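BexL (Amycolatopsis orientalis, PDB 4XRW) is a di-domain aromatase/cyclase that probably catalyses ring closure and aromatisation of a polyketide intermediate in the BE-7585A biosynthetic pathway. Local coordinates at residues L156-L159 and K160-E164. Numbering follows the deposited sequence.
Sequences LAAL and KHNVE
Near the C-terminal end of the long helix 138-166, which packs against the curved antiparallel sheet of the first helix-grip domain, Leu159 and Val163 meet one turn apart and face the sheet and helix 47-50, while Lys160 and Glu164 pair along the neighbouring flank. The two apolar side chains run side by side in the same direction. With chi1 at 174°, Leu159 CG lies beside its own carbonyl carbon, which brings CD1 alongside Val163 CG2 at 3.6 Å. Leu159 also touches Trp113 of strand 106-117, and both residues reach Ile50. Beneath them the i to i+4 ladder is regular, Lys160 N to Leu156 O, His161 N to Ala157 O, Asn162 N to Ala158 O and Val163 N to Leu159 O all spanning 2.8 to 3.1 Å. Asn162 ND2 also comes within 2.8 Å of Ala158 O, but at a poor angle for a hydrogen bond; it bonds weakly to Ile50 O instead. Lys160 stays extended until a bend at chi4 (54°) brings NZ to Glu164 OE2, a salt bridge of 2.8 Å received on the syn lone pair of the carboxylate. Apolar branches thus join the long helix to the sheet and to helix 47-50, while the ion pair ties the same turn to the end of strand 22-30; the further bonds of NZ to Leu29 O and of OE2 to Asp31 N probably limit the freedom of both charged groups.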
ATOM      1  N   LEU A 156      -6.175  -6.606 -13.159  1.00 25.23           N
ATOM      2  CA  LEU A 156      -5.410  -6.277 -14.370  1.00 25.26           C
ATOM      3  C   LEU A 156      -5.690  -4.838 -14.818  1.00 26.59           C
ATOM      4  O   LEU A 156      -4.792  -4.126 -15.277  1.00 25.86           O
ATOM      5  CB  LEU A 156      -5.740  -7.255 -15.506  1.00 23.88           C
ATOM      6  CG  LEU A 156      -5.098  -8.636 -15.415  1.00 25.26           C
ATOM      7  CD1 LEU A 156      -5.445  -9.517 -16.618  1.00 30.92           C
ATOM      8  CD2 LEU A 156      -3.581  -8.491 -15.270  1.00 32.49           C
ATOM      9  N   ALA A 157      -6.936  -4.401 -14.692  1.00 26.77           N
ATOM     10  CA  ALA A 157      -7.275  -3.034 -15.075  1.00 27.42           C
ATOM     11  C   ALA A 157      -6.549  -2.024 -14.179  1.00 32.16           C
ATOM     12  O   ALA A 157      -6.024  -1.027 -14.655  1.00 31.18           O
ATOM     13  CB  ALA A 157      -8.742  -2.825 -14.995  1.00 30.11           C
ATOM     14  N   ALA A 158      -6.508  -2.303 -12.878  1.00 25.19           N
ATOM     15  CA  ALA A 158      -5.807  -1.428 -11.938  1.00 28.80           C
ATOM     16  C   ALA A 158      -4.292  -1.503 -12.184  1.00 25.77           C
ATOM     17  O   ALA A 158      -3.588  -0.498 -12.084  1.00 27.15           O
ATOM     18  CB  ALA A 158      -6.157  -1.809 -10.498  1.00 27.68           C
ATOM     19  N   LEU A 159      -3.779  -2.678 -12.527  1.00 26.78           N
ATOM     20  CA  LEU A 159      -2.361  -2.818 -12.820  1.00 25.81           C
ATOM     21  C   LEU A 159      -1.951  -1.900 -13.975  1.00 31.06           C
ATOM     22  O   LEU A 159      -0.958  -1.181 -13.893  1.00 28.30           O
ATOM     23  CB  LEU A 159      -2.013  -4.256 -13.171  1.00 27.78           C
ATOM     24  CG  LEU A 159      -0.588  -4.524 -13.647  1.00 31.46           C
ATOM     25  CD1 LEU A 159       0.374  -4.488 -12.469  1.00 37.66           C
ATOM     26  CD2 LEU A 159      -0.500  -5.841 -14.354  1.00 38.08           C
ATOM     27  N   LYS A 160      -2.707  -1.959 -15.063  1.00 30.24           N
ATOM     28  CA  LYS A 160      -2.441  -1.107 -16.222  1.00 31.86           C
ATOM     29  C   LYS A 160      -2.507   0.374 -15.844  1.00 28.22           C
ATOM     30  O   LYS A 160      -1.600   1.136 -16.158  1.00 31.82           O
ATOM     31  CB  LYS A 160      -3.442  -1.418 -17.334  1.00 30.74           C
ATOM     32  CG  LYS A 160      -3.362  -0.508 -18.547  1.00 34.88           C
ATOM     33  CD  LYS A 160      -4.449  -0.859 -19.575  1.00 35.10           C
ATOM     34  CE  LYS A 160      -4.403   0.092 -20.790  1.00 39.41           C
ATOM     35  NZ  LYS A 160      -3.030   0.137 -21.403  1.00 34.70           N
ATOM     36  N   HIS A 161      -3.583   0.777 -15.174  1.00 27.20           N
ATOM     37  CA  HIS A 161      -3.763   2.170 -14.774  1.00 28.53           C
ATOM     38  C   HIS A 161      -2.593   2.672 -13.929  1.00 34.39           C
ATOM     39  O   HIS A 161      -2.008   3.730 -14.196  1.00 30.54           O
ATOM     40  CB  HIS A 161      -5.067   2.309 -14.006  1.00 28.59           C
ATOM     41  CG  HIS A 161      -5.369   3.705 -13.573  1.00 38.64           C
ATOM     42  ND1 HIS A 161      -6.022   4.606 -14.386  1.00 42.19           N
ATOM     43  CD2 HIS A 161      -5.124   4.352 -12.406  1.00 39.08           C
ATOM     44  CE1 HIS A 161      -6.156   5.754 -13.742  1.00 47.02           C
ATOM     45  NE2 HIS A 161      -5.621   5.626 -12.538  1.00 42.02           N
ATOM     46  N   ASN A 162      -2.231   1.895 -12.915  1.00 32.73           N
ATOM     47  CA  ASN A 162      -1.191   2.319 -11.989  1.00 33.77           C
ATOM     48  C   ASN A 162       0.220   2.191 -12.524  1.00 36.85           C
ATOM     49  O   ASN A 162       1.055   3.063 -12.256  1.00 33.48           O
ATOM     50  CB  ASN A 162      -1.327   1.542 -10.690  1.00 32.52           C
ATOM     51  CG  ASN A 162      -2.612   1.847 -10.006  1.00 36.88           C
ATOM     52  OD1 ASN A 162      -3.003   3.000  -9.900  1.00 43.71           O
ATOM     53  ND2 ASN A 162      -3.313   0.816  -9.579  1.00 41.38           N
ATOM     54  N   VAL A 163       0.505   1.140 -13.286  1.00 32.01           N
ATOM     55  CA  VAL A 163       1.860   0.978 -13.811  1.00 34.26           C
ATOM     56  C   VAL A 163       2.152   2.161 -14.709  1.00 36.61           C
ATOM     57  O   VAL A 163       3.248   2.712 -14.688  1.00 33.09           O
ATOM     58  CB  VAL A 163       2.055  -0.344 -14.605  1.00 31.67           C
ATOM     59  CG1 VAL A 163       3.351  -0.321 -15.414  1.00 37.19           C
ATOM     60  CG2 VAL A 163       2.089  -1.535 -13.654  1.00 32.83           C
ATOM     61  N   GLU A 164       1.165   2.567 -15.491  1.00 31.04           N
ATOM     62  CA  GLU A 164       1.380   3.681 -16.424  1.00 32.45           C
ATOM     63  C   GLU A 164       1.591   5.019 -15.685  1.00 43.77           C
ATOM     64  O   GLU A 164       2.213   5.943 -16.219  1.00 38.83           O
ATOM     65  CB  GLU A 164       0.221   3.734 -17.431  1.00 39.25           C
ATOM     66  CG  GLU A 164       0.357   2.607 -18.472  1.00 35.13           C
ATOM     67  CD  GLU A 164      -0.885   2.368 -19.359  1.00 43.30           C
ATOM     68  OE1 GLU A 164      -1.841   3.183 -19.363  1.00 39.54           O
ATOM     69  OE2 GLU A 164      -0.890   1.331 -20.066  1.00 34.14           O
TER